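Putative sugar ABC transporter (Yersinia enterocolitica subsp. enterocolitica 8081, PDB 5ULB) probably binds methylthioribose or a related sugar in the periplasm for an ABC importer, and holds 5-Se-methyl-5-seleno-ribofuranose between its two lobes in the crystal. Local coordinates at residues Ile20-Ile25 / Gly78-Gln83; Ala143-Leu148 / Pro171-Leu176. All blocks are in the same frame, centred on the assembly; numbering follows the deposited sequence.

Contact 1. Residues Ile20-Ile25 / Gly78-Gln83; sequences IKIAVI and GIILSQ
A23 and I80 sit at the middle of this parallel strand pair, where I80 N gives a short, nearly straight bond of 2.8 Å to A23 O. In return, A23 N bonds to G78 O and I25 N to I80 O. Side chains interlock around I25. Its CG1 lies beside the backbone N (chi1 -52°), and from there CD1 reaches both I79 CG2 at 3.9 Å and L81 CD2 at 4.0 Å; helix 61-73 covers this face through F64, F67 and V68. On the other face, I22 lays CD1 over the backbone of G78, 3.9 Å from its N, while V24 and I80 touch more loosely, V24 CG2 to I80 CB being 4.2 Å. Helices 32-48 and 262-278 close that side. The open end is at K21, whose side chain leads away from 78-83, NZ bonding to Q19 O; there the G78 N to K21 O bond stretches to 3.3 Å. At the other end S82 OG donates to Q83 OE1 at 2.6 Å and also pairs with R26, while Q83 NE2 bonds weakly to the sugar. Parallel strands running to a ligand at their C-terminal ends are typical of the Rossmann-like lobes of periplasmic binding proteins.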
loop_
_atom_site.group_PDB
_atom_site.type_symbol
_atom_site.label_atom_id
_atom_site.label_comp_id
_atom_site.label_asym_id
_atom_site.label_seq_id
_atom_site.Cartn_x
_atom_site.Cartn_y
_atom_site.Cartn_z
ATOM N N ILE A 20 3.146 21.477 -14.872
ATOM C CA ILE A 20 3.391 20.048 -15.106
ATOM C C ILE A 20 2.152 19.286 -14.626
ATOM O O ILE A 20 1.664 19.553 -13.529
ATOM C CB ILE A 20 4.656 19.633 -14.387
ATOM C CG1 ILE A 20 5.930 20.294 -14.970
ATOM C CG2 ILE A 20 4.784 18.112 -14.298
ATOM C CD1 ILE A 20 6.306 19.821 -16.242
ATOM N N LYS A 21 1.687 18.326 -15.439
ATOM C CA LYS A 21 0.476 17.573 -15.115
ATOM C C LYS A 21 0.797 16.094 -14.972
ATOM O O LYS A 21 1.438 15.506 -15.886
ATOM C CB LYS A 21 -0.599 17.822 -16.174
ATOM C CG LYS A 21 -0.851 19.286 -16.400
ATOM C CD LYS A 21 -1.673 19.686 -17.589
ATOM C CE LYS A 21 -1.739 21.224 -17.582
ATOM N NZ LYS A 21 -0.489 21.923 -18.044
ATOM N N ILE A 22 0.339 15.499 -13.874
ATOM C CA ILE A 22 0.564 14.112 -13.549
ATOM C C ILE A 22 -0.794 13.391 -13.407
ATOM O O ILE A 22 -1.691 13.925 -12.733
ATOM C CB ILE A 22 1.333 13.965 -12.213
ATOM C CG1 ILE A 22 2.578 14.835 -12.210
ATOM C CG2 ILE A 22 1.651 12.518 -11.909
ATOM C CD1 ILE A 22 3.637 14.602 -13.206
ATOM N N ALA A 23 -0.898 12.233 -14.013
ATOM C CA ALA A 23 -2.097 11.372 -13.828
ATOM C C ALA A 23 -1.686 10.197 -12.920
ATOM O O ALA A 23 -0.657 9.533 -13.208
ATOM C CB ALA A 23 -2.629 10.906 -15.139
ATOM N N VAL A 24 -2.494 9.906 -11.933
ATOM C CA VAL A 24 -2.305 8.724 -11.095
ATOM C C VAL A 24 -3.487 7.789 -11.285
ATOM O O VAL A 24 -4.661 8.238 -11.102
ATOM C CB VAL A 24 -2.182 9.142 -9.624
ATOM C CG1 VAL A 24 -1.952 7.955 -8.715
ATOM C CG2 VAL A 24 -1.153 10.235 -9.467
ATOM N N ILE A 25 -3.275 6.557 -11.671
ATOM C CA ILE A 25 -4.340 5.575 -11.897
ATOM C C ILE A 25 -4.016 4.415 -10.970
ATOM O O ILE A 25 -2.968 3.762 -11.111
ATOM C CB ILE A 25 -4.463 5.167 -13.353
ATOM C CG1 ILE A 25 -4.581 6.343 -14.314
ATOM C CG2 ILE A 25 -5.728 4.278 -13.453
ATOM C CD1 ILE A 25 -3.308 6.873 -14.863
ATOM N N GLY A 78 3.515 13.158 -16.808
ATOM C CA GLY A 78 3.896 11.946 -16.136
ATOM C C GLY A 78 2.731 11.162 -15.706
ATOM O O GLY A 78 1.584 11.728 -15.567
ATOM N N ILE A 79 2.906 9.859 -15.496
ATOM C CA ILE A 79 1.889 8.926 -15.064
ATOM C C ILE A 79 2.437 8.078 -13.937
ATOM O O ILE A 79 3.596 7.635 -14.016
ATOM C CB ILE A 79 1.381 8.074 -16.227
ATOM C CG1 ILE A 79 0.571 8.899 -17.238
ATOM C CG2 ILE A 79 0.539 6.881 -15.727
ATOM C CD1 ILE A 79 0.147 8.237 -18.504
ATOM N N ILE A 80 1.637 7.864 -12.937
ATOM C CA ILE A 80 1.897 6.877 -11.875
ATOM C C ILE A 80 0.834 5.841 -11.940
ATOM O O ILE A 80 -0.355 6.176 -11.896
ATOM C CB ILE A 80 1.965 7.548 -10.478
ATOM C CG1 ILE A 80 3.152 8.533 -10.410
ATOM C CG2 ILE A 80 2.099 6.513 -9.349
ATOM C CD1 ILE A 80 3.041 9.481 -9.228
ATOM N N LEU A 81 1.207 4.519 -11.986
ATOM C CA LEU A 81 0.272 3.435 -11.859
ATOM C C LEU A 81 0.416 2.744 -10.544
ATOM O O LEU A 81 1.527 2.624 -10.025
ATOM C CB LEU A 81 0.452 2.413 -12.962
ATOM C CG LEU A 81 0.449 2.879 -14.435
ATOM C CD1 LEU A 81 0.508 1.728 -15.373
ATOM C CD2 LEU A 81 -0.783 3.774 -14.649
ATOM N N SER A 82 -0.697 2.193 -10.032
ATOM C CA SER A 82 -0.664 1.422 -8.805
ATOM C C SER A 82 -1.583 0.221 -8.952
ATOM O O SER A 82 -2.748 0.377 -9.370
ATOM C CB SER A 82 -1.065 2.330 -7.663
ATOM O OG SER A 82 -0.970 1.765 -6.375
ATOM N N GLN A 83 -1.080 -0.981 -8.624
ATOM C CA GLN A 83 -1.817 -2.204 -8.701
ATOM C C GLN A 83 -2.265 -2.600 -10.101
ATOM O O GLN A 83 -3.218 -3.357 -10.290
ATOM C CB GLN A 83 -3.009 -2.298 -7.711
ATOM C CG GLN A 83 -2.593 -2.425 -6.190
ATOM C CD GLN A 83 -2.257 -1.181 -5.554
ATOM O OE1 GLN A 83 -2.705 -0.126 -6.006
ATOM N NE2 GLN A 83 -1.440 -1.214 -4.511
#

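Contact 2. Residues Ala143-Leu148 / Pro171-Leu176; sequences ANIIKL and PGITEL
A143 starts the pairing: its N bonds to G172 O at 3.1 Å, and its O receives T174 N at 2.8 Å. The methyl CB meets I173 CD1, on the face shared with I145. N144 points to the other face, alongside T174. Its OD1 approaches T174 CB at 3.4 Å, a contact with carbon, and its CB rests against L176 CD1. I145 is tied at both ends of its backbone, N to T174 O and O to L176 N. Its CG1 takes the crowded position between backbone N and carbonyl carbon (chi1 71°), which lays it 3.6 Å from T174 O and brings CD1 to I173 CG2 at 3.8 Å, where I145 also touches F132 of helix 124-138 and Y163 of helix 154-169. I146 starts off away from 171-176, yet CD1 bends back to L176 CB at 3.9 Å; Y201 and I206 also pack on L176. K147 leaves with CG opposite its backbone N (chi1 174°), then bends near its end. CE comes 3.3 Å from E175 OE1, but NZ stays beyond salt-bridge distance and bonds instead to S178 OG and Q160 OE1, while E175 OE1 is held by Y163 OH. The opposite charges may still attract across this gap. With helix 154-169 connecting the two neighbouring parallel strands, 143-148 and 173-179, the arrangement is a classic beta-alpha-beta crossover, the repeating unit of the Rossmann-like lobes in this family.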
loop_
_atom_site.group_PDB
_atom_site.type_symbol
_atom_site.label_atom_id
_atom_site.label_comp_id
_atom_site.label_asym_id
_atom_site.label_seq_id
_atom_site.Cartn_x
_atom_site.Cartn_y
_atom_site.Cartn_z
ATOM N N ALA A 143 -1.498 -23.636 15.245
ATOM C CA ALA A 143 -2.681 -22.750 15.194
ATOM C C ALA A 143 -3.522 -23.149 14.025
ATOM O O ALA A 143 -3.011 -23.450 12.911
ATOM C CB ALA A 143 -2.197 -21.307 15.033
ATOM N N ASN A 144 -4.833 -23.047 14.250
ATOM C CA ASN A 144 -5.839 -23.088 13.127
ATOM C C ASN A 144 -6.117 -21.651 12.712
ATOM O O ASN A 144 -6.515 -20.870 13.592
ATOM C CB ASN A 144 -7.095 -23.788 13.632
ATOM C CG ASN A 144 -6.823 -25.240 13.948
ATOM O OD1 ASN A 144 -6.194 -25.928 13.112
ATOM N ND2 ASN A 144 -7.239 -25.697 15.150
ATOM N N ILE A 145 -5.923 -21.313 11.448
ATOM C CA ILE A 145 -5.995 -19.902 10.990
ATOM C C ILE A 145 -6.977 -19.751 9.866
ATOM O O ILE A 145 -7.240 -20.679 9.090
ATOM C CB ILE A 145 -4.629 -19.351 10.657
ATOM C CG1 ILE A 145 -4.035 -19.924 9.398
ATOM C CG2 ILE A 145 -3.678 -19.570 11.865
ATOM C CD1 ILE A 145 -2.833 -19.218 8.919
ATOM N N ILE A 146 -7.397 -18.474 9.724
ATOM C CA ILE A 146 -8.022 -18.017 8.474
ATOM C C ILE A 146 -7.031 -17.023 7.844
ATOM O O ILE A 146 -6.494 -16.202 8.550
ATOM C CB ILE A 146 -9.399 -17.288 8.775
ATOM C CG1 ILE A 146 -10.303 -18.132 9.657
ATOM C CG2 ILE A 146 -10.053 -16.904 7.490
ATOM C CD1 ILE A 146 -10.600 -19.455 9.170
ATOM N N LYS A 147 -6.920 -17.083 6.523
ATOM C CA LYS A 147 -6.142 -16.113 5.760
ATOM C C LYS A 147 -7.157 -15.196 5.020
ATOM O O LYS A 147 -8.105 -15.651 4.436
ATOM C CB LYS A 147 -5.262 -16.874 4.732
ATOM C CG LYS A 147 -4.508 -15.946 3.771
ATOM C CD LYS A 147 -3.428 -16.667 3.043
ATOM C CE LYS A 147 -3.785 -17.760 2.132
ATOM N NZ LYS A 147 -4.355 -17.375 0.925
ATOM N N LEU A 148 -6.834 -13.900 5.100
ATOM C CA LEU A 148 -7.613 -12.882 4.292
ATOM C C LEU A 148 -6.675 -12.424 3.195
ATOM O O LEU A 148 -5.600 -11.869 3.448
ATOM C CB LEU A 148 -8.036 -11.709 5.138
ATOM C CG LEU A 148 -8.577 -12.034 6.550
ATOM C CD1 LEU A 148 -8.842 -10.774 7.370
ATOM C CD2 LEU A 148 -9.828 -12.897 6.482
ATOM N N PRO A 171 4.580 -27.053 10.222
ATOM C CA PRO A 171 3.398 -27.909 9.751
ATOM C C PRO A 171 2.274 -27.956 10.721
ATOM O O PRO A 171 1.213 -28.375 10.339
ATOM C CB PRO A 171 3.959 -29.304 9.578
ATOM C CG PRO A 171 5.288 -29.158 10.081
ATOM C CD PRO A 171 5.776 -27.834 10.392
ATOM N N GLY A 172 2.431 -27.457 11.923
ATOM C CA GLY A 172 1.330 -27.344 12.840
ATOM C C GLY A 172 0.466 -26.109 12.653
ATOM O O GLY A 172 -0.505 -25.933 13.398
ATOM N N ILE A 173 0.713 -25.323 11.626
ATOM C CA ILE A 173 -0.186 -24.240 11.229
ATOM C C ILE A 173 -1.116 -24.791 10.174
ATOM O O ILE A 173 -0.686 -25.329 9.170
ATOM C CB ILE A 173 0.520 -23.004 10.698
ATOM C CG1 ILE A 173 1.552 -22.434 11.683
ATOM C CG2 ILE A 173 -0.521 -21.939 10.347
ATOM C CD1 ILE A 173 1.031 -21.896 12.970
ATOM N N THR A 174 -2.437 -24.740 10.439
ATOM C CA THR A 174 -3.433 -25.275 9.550
ATOM C C THR A 174 -4.247 -24.089 9.015
ATOM O O THR A 174 -4.875 -23.401 9.796
ATOM C CB THR A 174 -4.327 -26.280 10.260
ATOM O OG1 THR A 174 -3.573 -27.379 10.748
ATOM C CG2 THR A 174 -5.482 -26.734 9.344
ATOM N N GLU A 175 -4.287 -23.904 7.671
ATOM C CA GLU A 175 -5.139 -22.929 7.069
ATOM C C GLU A 175 -6.512 -23.567 6.880
ATOM O O GLU A 175 -6.684 -24.466 6.070
ATOM C CB GLU A 175 -4.605 -22.521 5.726
ATOM C CG GLU A 175 -5.454 -21.456 5.036
ATOM C CD GLU A 175 -5.078 -21.220 3.581
ATOM O OE1 GLU A 175 -3.926 -20.840 3.320
ATOM O OE2 GLU A 175 -5.945 -21.370 2.645
ATOM N N LEU A 176 -7.468 -23.070 7.626
ATOM C CA LEU A 176 -8.861 -23.581 7.508
ATOM C C LEU A 176 -9.472 -23.123 6.197
ATOM O O LEU A 176 -10.187 -23.905 5.554
ATOM C CB LEU A 176 -9.684 -23.197 8.720
ATOM C CG LEU A 176 -9.270 -23.704 10.044
ATOM C CD1 LEU A 176 -10.080 -22.979 11.094
ATOM C CD2 LEU A 176 -9.295 -25.180 10.128
#

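Overall arrangement
Contacts 1 and 2 are both parallel strand pairings in the same mixed sheet, but they lie on opposite sides of the chain's centre, their own centres about 38 Å apart and their nearest atoms about 14 Å apart. Contact 1 is buried inside its lobe: its pair has a further strand on either side, and aliphatic side chains fill both faces between helices. Contact 2 includes the outermost strand 173-179; consistent with that edge, polar N144 and T174 lie on one face, and a lysine and a glutamate come near each other without a salt bridge. The short strand segments' axes also diverge more there, 43° against 16°. Of the two, contact 1 reaches the sugar pocket, through Q83, whereas K147's side chain stays about 12 Å from the ligand.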